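Local coordinates for lombricine kinase (Urechis caupo, PDB 3JPZ), which catalyses the reversible transfer of phosphate between ATP and the guanidino compound lombricine, as a member of the ATP:guanido phosphotransferase family, at residues 8-13 with 28-33; 101-106 with 335-340; 138-143 with 254-259; 352-355 with 359-362. One frame throughout, in Å; residues are numbered along the deposited sequence. Where two conformers were deposited one is given.

How the contacts relate
Contacts 1 and 3 both touch the second subunit, and contacts 2 and 4 both use the long helix 333-355. Contact 1 is the buried one. There an aromatic pair and a proline join two short helices near the N-terminus, its centre about 30 Å from that of the chain. The other three are partly buried. Contact 2 ties a loop to helix 333-355 through an amide and a water, with an apolar pair beside it. Contact 3 is ionic and joins helix 135-149 to the loop after helix 233-252. Contact 4 is purely apolar across its segments and lies far out, where the chain turns back on the end of helix 333-355.

Contact 1 (8-13 with 28-33); sequences KANFPD and EMYQRL
Phe11 and Tyr30 form an offset edge-to-face aromatic pair. The ring centroids are 5.4 Å apart and the planes meet at 67°. Phe11 presents its edge, and Phe11 CD1 reaches Tyr30 CG at 3.6 Å. The neighbouring Phe11 CE1 lies 3.8 Å from Tyr30 CB, so the edge also covers the root of the tyrosine side chain. Tyr30 CG stands anti to the backbone N (chi1 -173°). This sends the ring away from its own helix and across to 8-13.

The next residue adds a CH-pi contact. Pro12 CD sits over one face of the Tyr30 ring, 4.1 Å from the ring centroid and 22° off the normal. Pro12 CD is offset toward the rim, 3.8 Å from Tyr30 CE1. Edge and proline thus hold the same ring, and its rotation is probably restricted.

The polar part concerns the phenol oxygen. Tyr30 OH comes 3.0 Å from Asn10 O, but this pair is not a hydrogen bond. The hydroxyl bonds to Asp45 instead. The Asn10 side chain turns elsewhere, toward Asp6 and Asn5 and toward Gly136 of the second subunit.

The contact joins the end of helix 7-10, which Phe11 leaves, to helix 27-33. Helix 44-53 packs beside it, with Ile48 against both Pro12 and Tyr30. Arg139 of the second subunit hydrogen-bonds to Ala9 O and Phe11 O, which places this corner of the N-terminal region at the dimer interface, while Met29 and Leu33 rest on helix 73-83.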
loop_
_atom_site.group_PDB
_atom_site.type_symbol
_atom_site.label_atom_id
_atom_site.label_comp_id
_atom_site.label_asym_id
_atom_site.label_seq_id
_atom_site.Cartn_x
_atom_site.Cartn_y
_atom_site.Cartn_z
ATOM N N LYS A 8 6.367 23.570 6.100
ATOM C CA LYS A 8 6.641 24.083 4.757
ATOM C C LYS A 8 7.210 22.991 3.860
ATOM O O LYS A 8 6.773 22.805 2.720
ATOM C CB LYS A 8 7.632 25.248 4.828
ATOM C CG LYS A 8 7.853 25.974 3.505
ATOM C CD LYS A 8 8.949 27.029 3.632
ATOM C CE LYS A 8 9.281 27.676 2.293
ATOM N NZ LYS A 8 10.254 28.803 2.439
ATOM N N ALA A 9 8.195 22.274 4.384
ATOM C CA ALA A 9 8.861 21.219 3.640
ATOM C C ALA A 9 7.887 20.085 3.310
ATOM O O ALA A 9 8.082 19.338 2.345
ATOM C CB ALA A 9 10.039 20.682 4.449
ATOM N N ASN A 10 6.832 19.968 4.108
ATOM C CA ASN A 10 5.997 18.778 4.096
ATOM C C ASN A 10 4.615 18.954 3.495
ATOM O O ASN A 10 3.888 17.981 3.320
ATOM C CB ASN A 10 5.857 18.251 5.517
ATOM C CG ASN A 10 7.061 17.436 5.944
ATOM O OD1 ASN A 10 7.311 16.357 5.413
ATOM N ND2 ASN A 10 7.807 17.944 6.913
ATOM N N PHE A 11 4.251 20.185 3.176
ATOM C CA PHE A 11 2.905 20.463 2.723
ATOM C C PHE A 11 2.633 19.720 1.429
ATOM O O PHE A 11 3.394 19.832 0.478
ATOM C CB PHE A 11 2.716 21.967 2.528
ATOM C CG PHE A 11 1.312 22.365 2.184
ATOM C CD1 PHE A 11 0.275 22.152 3.076
ATOM C CD2 PHE A 11 1.032 22.973 0.967
ATOM C CE1 PHE A 11 -1.022 22.533 2.756
ATOM C CE2 PHE A 11 -0.255 23.355 0.648
ATOM C CZ PHE A 11 -1.281 23.133 1.538
ATOM N N PRO A 12 1.555 18.932 1.396
ATOM C CA PRO A 12 1.211 18.230 0.160
ATOM C C PRO A 12 0.991 19.195 -0.988
ATOM O O PRO A 12 0.613 20.335 -0.759
ATOM C CB PRO A 12 -0.105 17.529 0.507
ATOM C CG PRO A 12 -0.053 17.349 1.990
ATOM C CD PRO A 12 0.692 18.536 2.520
ATOM N N ASP A 13 1.240 18.725 -2.203
ATOM C CA ASP A 13 0.904 19.462 -3.404
ATOM C C ASP A 13 -0.440 18.949 -3.881
ATOM O O ASP A 13 -0.542 17.846 -4.419
ATOM C CB ASP A 13 1.968 19.246 -4.485
ATOM C CG ASP A 13 1.651 19.984 -5.765
ATOM O OD1 ASP A 13 0.600 20.661 -5.813
ATOM O OD2 ASP A 13 2.454 19.896 -6.718
ATOM N N GLU A 28 -1.941 26.890 6.252
ATOM C CA GLU A 28 -2.040 27.475 7.579
ATOM C C GLU A 28 -2.601 26.457 8.563
ATOM O O GLU A 28 -2.055 26.253 9.647
ATOM C CB GLU A 28 -2.922 28.718 7.520
ATOM C CG GLU A 28 -2.296 29.887 6.754
ATOM C CD GLU A 28 -2.224 29.659 5.248
ATOM O OE1 GLU A 28 -3.119 28.987 4.685
ATOM O OE2 GLU A 28 -1.269 30.163 4.621
ATOM N N MET A 29 -3.699 25.821 8.177
ATOM C CA MET A 29 -4.239 24.709 8.939
ATOM C C MET A 29 -3.172 23.628 9.069
ATOM O O MET A 29 -2.920 23.120 10.161
ATOM C CB MET A 29 -5.470 24.143 8.237
ATOM C CG MET A 29 -6.038 22.898 8.889
ATOM S SD MET A 29 -7.498 22.297 8.037
ATOM C CE MET A 29 -8.520 23.763 8.035
ATOM N N TYR A 30 -2.542 23.290 7.950
ATOM C CA TYR A 30 -1.496 22.276 7.942
ATOM C C TYR A 30 -0.433 22.602 8.975
ATOM O O TYR A 30 0.015 21.728 9.710
ATOM C CB TYR A 30 -0.853 22.167 6.562
ATOM C CG TYR A 30 0.117 21.018 6.450
ATOM C CD1 TYR A 30 -0.337 19.704 6.450
ATOM C CD2 TYR A 30 1.485 21.239 6.341
ATOM C CE1 TYR A 30 0.541 18.648 6.346
ATOM C CE2 TYR A 30 2.376 20.178 6.240
ATOM C CZ TYR A 30 1.899 18.891 6.242
ATOM O OH TYR A 30 2.769 17.832 6.148
ATOM N N GLN A 31 -0.046 23.871 9.035
ATOM C CA GLN A 31 1.011 24.316 9.928
ATOM C C GLN A 31 0.568 24.170 11.381
ATOM O O GLN A 31 1.339 23.746 12.239
ATOM C CB GLN A 31 1.363 25.772 9.616
ATOM C CG GLN A 31 2.689 26.253 10.182
ATOM C CD GLN A 31 3.036 27.653 9.704
ATOM O OE1 GLN A 31 2.172 28.525 9.626
ATOM N NE2 GLN A 31 4.304 27.872 9.380
ATOM N N ARG A 32 -0.684 24.516 11.646
ATOM C CA ARG A 32 -1.242 24.400 12.986
ATOM C C ARG A 32 -1.225 22.960 13.463
ATOM O O ARG A 32 -0.930 22.684 14.625
ATOM C CB ARG A 32 -2.683 24.895 13.002
ATOM C CG ARG A 32 -2.830 26.398 13.001
ATOM C CD ARG A 32 -4.250 26.807 13.372
ATOM N NE ARG A 32 -5.182 26.581 12.273
ATOM C CZ ARG A 32 -5.343 27.402 11.241
ATOM N NH1 ARG A 32 -4.635 28.516 11.159
ATOM N NH2 ARG A 32 -6.218 27.109 10.290
ATOM N N LEU A 33 -1.546 22.049 12.550
ATOM C CA LEU A 33 -1.733 20.644 12.885
ATOM C C LEU A 33 -0.428 19.873 12.807
ATOM O O LEU A 33 -0.298 18.795 13.388
ATOM C CB LEU A 33 -2.772 20.032 11.941
ATOM C CG LEU A 33 -4.081 20.811 12.001
ATOM C CD1 LEU A 33 -5.056 20.380 10.908
ATOM C CD2 LEU A 33 -4.694 20.633 13.372
#

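Contact 2 (101-106 with 335-340); sequences SKLVGG and EFVQLL
Gln338 OE1 receives two hydrogen bonds, one from the backbone and one from water. Val104 N donates to Gln338 OE1 at 2.9 Å, with an N-H...O angle of 162°. The donor is tilted 16° from the carbonyl plane. A water that also donates to Lys102 O gives the second bond, 2.9 Å from Gln338 OE1. The other end of the amide is used as well. Gln338 NE2 donates to Val104 O at 3.1 Å, and this bond lies in the amide plane and meets a lone pair of the carbonyl. The side-chain amide therefore pairs with both the N-H and the C=O of one residue. Asp342, one turn further along the helix, takes another bond from Gln338 NE2 and helps to fix which way the amide is turned.

A bend in the glutamine at chi2 (61°) brings this flat group up to the loop. Beside it, Leu103 and Val337 cross at about a right angle. Leu103 CD1 touches Val337 CG1 at 3.7 Å. Leu103 CD2 lies 3.7 Å from Gln338 OE1, so the methyl also flanks the polar group. Phe237 of helix 233-252 packs on both Leu103 and Val337. Val337 further lies close to Ile118 and Ala280, which are predicted to belong to the ATP site.

Segment 101-106 lies in the long connection between helix 73-83 and strand 113-122. The contact ties it to helix 333-355 of the C-terminal catalytic domain by directional bonds that need no net charge on either partner.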
loop_
_atom_site.group_PDB
_atom_site.type_symbol
_atom_site.label_atom_id
_atom_site.label_comp_id
_atom_site.label_asym_id
_atom_site.label_seq_id
_atom_site.Cartn_x
_atom_site.Cartn_y
_atom_site.Cartn_z
ATOM N N SER A 101 -39.311 -1.451 17.495
ATOM C CA SER A 101 -40.739 -1.309 17.786
ATOM C C SER A 101 -41.279 0.066 17.379
ATOM O O SER A 101 -42.482 0.233 17.179
ATOM C CB SER A 101 -41.022 -1.568 19.272
ATOM O OG SER A 101 -40.678 -0.456 20.082
ATOM N N LYS A 102 -40.386 1.045 17.254
ATOM C CA LYS A 102 -40.772 2.407 16.869
ATOM C C LYS A 102 -41.049 2.525 15.369
ATOM O O LYS A 102 -41.479 3.574 14.887
ATOM C CB LYS A 102 -39.683 3.414 17.262
ATOM C CG LYS A 102 -39.547 3.647 18.758
ATOM C CD LYS A 102 -38.319 4.490 19.093
ATOM C CE LYS A 102 -38.565 5.983 18.883
ATOM N NZ LYS A 102 -37.547 6.828 19.577
ATOM N N LEU A 103 -40.813 1.445 14.636
ATOM C CA LEU A 103 -40.915 1.477 13.184
ATOM C C LEU A 103 -42.350 1.374 12.704
ATOM O O LEU A 103 -43.192 0.747 13.341
ATOM C CB LEU A 103 -40.101 0.339 12.569
ATOM C CG LEU A 103 -38.587 0.496 12.609
ATOM C CD1 LEU A 103 -37.920 -0.718 11.987
ATOM C CD2 LEU A 103 -38.165 1.763 11.888
ATOM N N VAL A 104 -42.608 1.981 11.556
ATOM C CA VAL A 104 -43.931 1.967 10.955
ATOM C C VAL A 104 -43.851 1.309 9.589
ATOM O O VAL A 104 -43.129 1.788 8.715
ATOM C CB VAL A 104 -44.481 3.398 10.796
ATOM C CG1 VAL A 104 -45.847 3.384 10.106
ATOM C CG2 VAL A 104 -44.564 4.078 12.156
ATOM N N GLY A 105 -44.572 0.201 9.415
ATOM C CA GLY A 105 -44.679 -0.458 8.121
ATOM C C GLY A 105 -43.425 -1.177 7.649
ATOM O O GLY A 105 -43.192 -1.313 6.446
ATOM N N GLY A 106 -42.629 -1.670 8.591
ATOM C CA GLY A 106 -41.357 -2.289 8.252
ATOM C C GLY A 106 -41.427 -3.688 7.661
ATOM O O GLY A 106 -40.487 -4.463 7.812
ATOM N N GLU A 335 -34.497 6.134 12.500
ATOM C CA GLU A 335 -35.024 7.054 11.491
ATOM C C GLU A 335 -34.578 6.708 10.074
ATOM O O GLU A 335 -35.348 6.856 9.122
ATOM C CB GLU A 335 -34.635 8.497 11.815
ATOM C CG GLU A 335 -35.479 9.119 12.923
ATOM C CD GLU A 335 -35.111 10.566 13.211
ATOM O OE1 GLU A 335 -33.906 10.899 13.209
ATOM O OE2 GLU A 335 -36.034 11.372 13.449
ATOM N N PHE A 336 -33.341 6.252 9.926
ATOM C CA PHE A 336 -32.832 5.908 8.608
ATOM C C PHE A 336 -33.544 4.694 8.054
ATOM O O PHE A 336 -33.844 4.633 6.857
ATOM C CB PHE A 336 -31.326 5.659 8.650
ATOM C CG PHE A 336 -30.513 6.896 8.456
ATOM C CD1 PHE A 336 -29.585 7.283 9.397
ATOM C CD2 PHE A 336 -30.683 7.679 7.325
ATOM C CE1 PHE A 336 -28.830 8.423 9.213
ATOM C CE2 PHE A 336 -29.934 8.825 7.136
ATOM C CZ PHE A 336 -29.001 9.193 8.082
ATOM N N VAL A 337 -33.793 3.721 8.924
ATOM C CA VAL A 337 -34.588 2.560 8.566
ATOM C C VAL A 337 -35.992 2.996 8.155
ATOM O O VAL A 337 -36.568 2.422 7.235
ATOM C CB VAL A 337 -34.711 1.554 9.740
ATOM C CG1 VAL A 337 -35.527 0.347 9.315
ATOM C CG2 VAL A 337 -33.339 1.123 10.222
ATOM N N GLN A 338 -36.538 4.005 8.836
ATOM C CA GLN A 338 -37.872 4.502 8.511
ATOM C C GLN A 338 -37.864 5.220 7.170
ATOM O O GLN A 338 -38.817 5.113 6.390
ATOM C CB GLN A 338 -38.396 5.442 9.591
ATOM C CG GLN A 338 -39.840 5.816 9.361
ATOM C CD GLN A 338 -40.727 4.607 9.374
ATOM O OE1 GLN A 338 -40.757 3.877 10.357
ATOM N NE2 GLN A 338 -41.452 4.374 8.274
ATOM N N LEU A 339 -36.776 5.940 6.910
ATOM C CA LEU A 339 -36.599 6.646 5.646
ATOM C C LEU A 339 -36.517 5.648 4.495
ATOM O O LEU A 339 -37.033 5.896 3.407
ATOM C CB LEU A 339 -35.337 7.517 5.681
ATOM C CG LEU A 339 -34.933 8.123 4.329
ATOM C CD1 LEU A 339 -35.963 9.149 3.879
ATOM C CD2 LEU A 339 -33.553 8.746 4.401
ATOM N N LEU A 340 -35.869 4.515 4.742
ATOM C CA LEU A 340 -35.778 3.448 3.752
ATOM C C LEU A 340 -37.142 2.813 3.546
ATOM O O LEU A 340 -37.587 2.591 2.420
ATOM C CB LEU A 340 -34.793 2.369 4.201
ATOM C CG LEU A 340 -34.693 1.159 3.272
ATOM C CD1 LEU A 340 -33.914 1.500 2.020
ATOM C CD2 LEU A 340 -34.037 -0.005 3.982
HETATM O O HOH W 1 -40.210 4.969 12.946
#

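Contact 3 (138-143 with 254-259); sequences RREVER and NGREYM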
loop_
_atom_site.group_PDB
_atom_site.type_symbol
_atom_site.label_atom_id
_atom_site.label_comp_id
_atom_site.label_asym_id
_atom_site.label_seq_id
_atom_site.Cartn_x
_atom_site.Cartn_y
_atom_site.Cartn_z
ATOM N N ARG A 138 -4.650 -4.899 17.204
ATOM C CA ARG A 138 -5.632 -5.489 16.306
ATOM C C ARG A 138 -6.091 -6.829 16.833
ATOM O O ARG A 138 -7.263 -7.186 16.718
ATOM C CB ARG A 138 -5.022 -5.671 14.916
ATOM C CG ARG A 138 -6.039 -5.858 13.806
ATOM C CD ARG A 138 -5.359 -6.211 12.491
ATOM N NE ARG A 138 -4.670 -5.063 11.905
ATOM C CZ ARG A 138 -3.349 -4.932 11.802
ATOM N NH1 ARG A 138 -2.531 -5.882 12.229
ATOM N NH2 ARG A 138 -2.846 -3.841 11.253
ATOM N N ARG A 139 -5.150 -7.581 17.391
ATOM C CA ARG A 139 -5.463 -8.863 17.994
ATOM C C ARG A 139 -6.347 -8.657 19.209
ATOM O O ARG A 139 -7.165 -9.507 19.516
ATOM C CB ARG A 139 -4.184 -9.598 18.405
ATOM C CG ARG A 139 -3.449 -10.253 17.252
ATOM C CD ARG A 139 -1.976 -10.381 17.573
ATOM N NE ARG A 139 -1.206 -10.909 16.454
ATOM C CZ ARG A 139 0.099 -11.144 16.501
ATOM N NH1 ARG A 139 0.781 -10.897 17.619
ATOM N NH2 ARG A 139 0.719 -11.629 15.433
ATOM N N GLU A 140 -6.162 -7.534 19.900
ATOM C CA GLU A 140 -6.981 -7.181 21.056
ATOM C C GLU A 140 -8.401 -6.813 20.629
ATOM O O GLU A 140 -9.358 -7.155 21.308
ATOM C CB GLU A 140 -6.346 -6.031 21.841
ATOM C CG GLU A 140 -7.179 -5.529 23.019
ATOM C CD GLU A 140 -7.362 -6.572 24.108
ATOM O OE1 GLU A 140 -6.773 -7.663 23.990
ATOM O OE2 GLU A 140 -8.098 -6.301 25.080
ATOM N N VAL A 141 -8.543 -6.111 19.509
ATOM C CA VAL A 141 -9.870 -5.906 18.937
ATOM C C VAL A 141 -10.515 -7.260 18.645
ATOM O O VAL A 141 -11.617 -7.549 19.112
ATOM C CB VAL A 141 -9.841 -5.096 17.626
ATOM C CG1 VAL A 141 -11.229 -5.044 17.041
ATOM C CG2 VAL A 141 -9.326 -3.695 17.865
ATOM N N GLU A 142 -9.821 -8.097 17.879
ATOM C CA GLU A 142 -10.345 -9.412 17.534
ATOM C C GLU A 142 -10.706 -10.210 18.784
ATOM O O GLU A 142 -11.713 -10.908 18.807
ATOM C CB GLU A 142 -9.343 -10.212 16.706
ATOM C CG GLU A 142 -9.838 -11.618 16.342
ATOM C CD GLU A 142 -8.759 -12.480 15.726
ATOM O OE1 GLU A 142 -7.601 -12.409 16.187
ATOM O OE2 GLU A 142 -9.061 -13.231 14.778
ATOM N N ARG A 143 -9.885 -10.116 19.824
ATOM C CA ARG A 143 -10.118 -10.914 21.015
ATOM C C ARG A 143 -11.361 -10.415 21.719
ATOM O O ARG A 143 -12.232 -11.192 22.088
ATOM C CB ARG A 143 -8.940 -10.849 21.975
ATOM C CG ARG A 143 -9.171 -11.684 23.222
ATOM C CD ARG A 143 -7.978 -11.674 24.160
ATOM N NE ARG A 143 -7.879 -10.425 24.908
ATOM C CZ ARG A 143 -8.717 -10.057 25.875
ATOM N NH1 ARG A 143 -9.739 -10.836 26.213
ATOM N NH2 ARG A 143 -8.540 -8.901 26.499
ATOM N N ASN A 254 -15.606 -6.764 30.048
ATOM C CA ASN A 254 -14.197 -6.637 29.716
ATOM C C ASN A 254 -13.761 -5.173 29.658
ATOM O O ASN A 254 -12.783 -4.832 28.994
ATOM C CB ASN A 254 -13.939 -7.316 28.370
ATOM C CG ASN A 254 -12.513 -7.798 28.219
ATOM O OD1 ASN A 254 -11.875 -8.212 29.189
ATOM N ND2 ASN A 254 -12.008 -7.762 26.992
ATOM N N GLY A 255 -14.496 -4.312 30.356
ATOM C CA GLY A 255 -14.149 -2.905 30.462
ATOM C C GLY A 255 -14.048 -2.205 29.121
ATOM O O GLY A 255 -13.329 -1.215 28.969
ATOM N N ARG A 256 -14.788 -2.710 28.146
ATOM C CA ARG A 256 -14.712 -2.183 26.790
ATOM C C ARG A 256 -16.047 -1.584 26.356
ATOM O O ARG A 256 -17.099 -1.916 26.900
ATOM C CB ARG A 256 -14.276 -3.287 25.827
ATOM C CG ARG A 256 -12.816 -3.712 25.980
ATOM C CD ARG A 256 -11.850 -2.584 25.630
ATOM N NE ARG A 256 -10.457 -3.030 25.577
ATOM C CZ ARG A 256 -9.418 -2.219 25.399
ATOM N NH1 ARG A 256 -9.605 -0.912 25.258
ATOM N NH2 ARG A 256 -8.188 -2.715 25.360
ATOM N N GLU A 257 -15.997 -0.696 25.369
ATOM C CA GLU A 257 -17.193 0.002 24.914
ATOM C C GLU A 257 -17.001 0.512 23.492
ATOM O O GLU A 257 -15.883 0.825 23.079
ATOM C CB GLU A 257 -17.486 1.175 25.849
ATOM C CG GLU A 257 -16.344 2.181 25.953
ATOM C CD GLU A 257 -16.496 3.112 27.144
ATOM O OE1 GLU A 257 -17.302 2.798 28.045
ATOM O OE2 GLU A 257 -15.808 4.155 27.186
ATOM N N TYR A 258 -18.090 0.583 22.735
ATOM C CA TYR A 258 -18.031 1.168 21.403
ATOM C C TYR A 258 -17.534 2.607 21.499
ATOM O O TYR A 258 -17.869 3.323 22.437
ATOM C CB TYR A 258 -19.411 1.159 20.731
ATOM C CG TYR A 258 -20.025 -0.210 20.525
ATOM C CD1 TYR A 258 -19.239 -1.316 20.241
ATOM C CD2 TYR A 258 -21.404 -0.382 20.572
ATOM C CE1 TYR A 258 -19.803 -2.561 20.045
ATOM C CE2 TYR A 258 -21.980 -1.620 20.369
ATOM C CZ TYR A 258 -21.176 -2.705 20.104
ATOM O OH TYR A 258 -21.747 -3.934 19.897
ATOM N N MET A 259 -16.739 3.036 20.524
ATOM C CA MET A 259 -16.384 4.440 20.408
ATOM C C MET A 259 -17.617 5.225 20.010
ATOM O O MET A 259 -18.231 4.951 18.978
ATOM C CB MET A 259 -15.326 4.644 19.327
ATOM C CG MET A 259 -13.986 4.022 19.631
ATOM S SD MET A 259 -12.925 4.189 18.187
ATOM C CE MET A 259 -11.609 3.059 18.615
#
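A salt-bridge network of Glu140, Arg143 and Arg256 joins helix 135-149 to the loop that follows helix 233-252. That helix ends in a Schellman motif, with Gly255 at positive phi as its C-prime residue. The turn leads the chain directly into Arg256, whose side chain heads back to helix 135-149.

Glu140 is the centre of the network. Its chain bends at chi2, which places the carboxylate between the two arginines. Within the helix, Arg143 NE donates to Glu140 OE1 at 3.1 Å on the syn side, 28° out of the carboxylate plane. Arg143 NH2 makes a salt bridge of 3.0 Å with Glu140 OE2, though the hydrogen bond there is weak. Across the contact, Glu140 OE2 meets the edge of the Arg256 guanidinium, with Arg256 NH2 at 3.6 Å. This is a salt bridge without a hydrogen bond, and the carboxylate and the Arg256 guanidinium are turned 54° against each other. The carboxylate probably offsets the like charges of the two guanidinium groups, whose Arg143 NH2 and Arg256 NE are 6.2 Å apart.

Val144, further along helix 135-149, packs on both Asn254 and Arg256. Arg256 NH1 has a weak hydrogen bond to Arg125 O. Phe3 of the second subunit packs on Glu140 and Arg256.

Asn254 is poorly ordered. Its amide stands nearly upright to the Arg143 guanidinium, at 83°, and Asn254 ND2 comes no nearer than 3.7 Å to Arg143 NH2.

Contact 4 (352-355 with 359-362); sequences QALE and SIDD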
loop_
_atom_site.group_PDB
_atom_site.type_symbol
_atom_site.label_atom_id
_atom_site.label_comp_id
_atom_site.label_asym_id
_atom_site.label_seq_id
_atom_site.Cartn_x
_atom_site.Cartn_y
_atom_site.Cartn_z
ATOM N N GLN A 352 -46.372 -0.455 -8.894
ATOM C CA GLN A 352 -47.695 -1.051 -9.049
ATOM C C GLN A 352 -48.557 -0.181 -9.946
ATOM O O GLN A 352 -49.273 -0.690 -10.810
ATOM C CB GLN A 352 -48.356 -1.264 -7.683
ATOM C CG GLN A 352 -47.602 -2.267 -6.835
ATOM C CD GLN A 352 -48.050 -2.314 -5.384
ATOM O OE1 GLN A 352 -48.391 -1.296 -4.771
ATOM N NE2 GLN A 352 -48.026 -3.506 -4.818
ATOM N N ALA A 353 -48.473 1.129 -9.742
ATOM C CA ALA A 353 -49.167 2.088 -10.586
ATOM C C ALA A 353 -48.861 1.854 -12.059
ATOM O O ALA A 353 -49.767 1.844 -12.887
ATOM C CB ALA A 353 -48.785 3.501 -10.196
ATOM N N LEU A 354 -47.579 1.679 -12.375
ATOM C CA LEU A 354 -47.130 1.465 -13.746
ATOM C C LEU A 354 -47.539 0.089 -14.258
ATOM O O LEU A 354 -47.821 -0.080 -15.440
ATOM C CB LEU A 354 -45.608 1.599 -13.833
ATOM C CG LEU A 354 -45.034 2.974 -13.492
ATOM C CD1 LEU A 354 -43.527 2.897 -13.306
ATOM C CD2 LEU A 354 -45.395 3.982 -14.578
ATOM N N GLU A 355 -47.543 -0.893 -13.363
ATOM C CA GLU A 355 -47.988 -2.240 -13.701
ATOM C C GLU A 355 -49.441 -2.197 -14.150
ATOM O O GLU A 355 -49.865 -2.992 -14.988
ATOM C CB GLU A 355 -47.854 -3.174 -12.496
ATOM C CG GLU A 355 -46.434 -3.584 -12.172
ATOM C CD GLU A 355 -46.342 -4.373 -10.868
ATOM O OE1 GLU A 355 -47.308 -4.344 -10.087
ATOM O OE2 GLU A 355 -45.313 -5.031 -10.628
ATOM N N SER A 359 -50.312 6.656 -14.676
ATOM C CA SER A 359 -49.281 7.680 -14.555
ATOM C C SER A 359 -48.849 7.776 -13.099
ATOM O O SER A 359 -49.684 7.730 -12.202
ATOM C CB SER A 359 -49.818 9.031 -15.035
ATOM O OG SER A 359 -48.833 10.046 -14.924
ATOM N N ILE A 360 -47.545 7.889 -12.863
ATOM C CA ILE A 360 -47.036 8.068 -11.506
ATOM C C ILE A 360 -46.709 9.530 -11.243
ATOM O O ILE A 360 -46.022 9.854 -10.280
ATOM C CB ILE A 360 -45.751 7.255 -11.251
ATOM C CG1 ILE A 360 -44.634 7.715 -12.188
ATOM C CG2 ILE A 360 -46.013 5.776 -11.412
ATOM C CD1 ILE A 360 -43.243 7.377 -11.675
ATOM N N ASP A 361 -47.190 10.411 -12.111
ATOM C CA ASP A 361 -46.913 11.832 -11.977
ATOM C C ASP A 361 -47.340 12.374 -10.612
ATOM O O ASP A 361 -46.710 13.280 -10.080
ATOM C CB ASP A 361 -47.597 12.609 -13.102
ATOM C CG ASP A 361 -47.002 12.298 -14.463
ATOM O OD1 ASP A 361 -45.968 11.594 -14.511
ATOM O OD2 ASP A 361 -47.565 12.756 -15.479
ATOM N N ASP A 362 -48.405 11.821 -10.043
ATOM C CA ASP A 362 -48.897 12.304 -8.756
ATOM C C ASP A 362 -48.228 11.594 -7.577
ATOM O O ASP A 362 -48.436 11.967 -6.424
ATOM C CB ASP A 362 -50.422 12.164 -8.669
ATOM C CG ASP A 362 -50.875 10.720 -8.545
ATOM O OD1 ASP A 362 -50.215 9.825 -9.116
ATOM O OD2 ASP A 362 -51.904 10.485 -7.875
#
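Helix 333-355 ends in segment 352-355, and after three further residues the chain comes back alongside it as segment 359-362. The backbones are nearest at Ala353 and Ile360, with CA atoms 6.4 Å apart. Leu354 and Ser359 follow closely, at 6.6 Å between their CA atoms. No hydrogen bond crosses between the segments.

Ile360 makes the side-chain contact, and a single methyl does the touching. Ile360 CG2 lies against Leu354 CG at 3.6 Å and against Leu354 CD2 at 3.7 Å. Ala353 CB meets the same methyl, Ile360 CG2, at 3.8 Å. With chi1 at 62°, CG1 stands between the backbone N and the carbonyl carbon, and CG2 is the branch that meets the helix. The Leu354 and Ile360 side chains cross at a slant.

Just before and after the isoleucine the returning chain is shaped by an ST turn, in which Asp361 N donates to Ser359 OG at 3.3 Å.

Gln288 and Leu289 pack on Leu354 from another loop, and His292 packs on Ile360. The contact therefore joins the end of the long helix, the C-terminal chain and a third segment. Across 352-355 and 359-362 the hold depends on shape and on burial of apolar groups, while the polar bond of the ST turn stays within the returning chain.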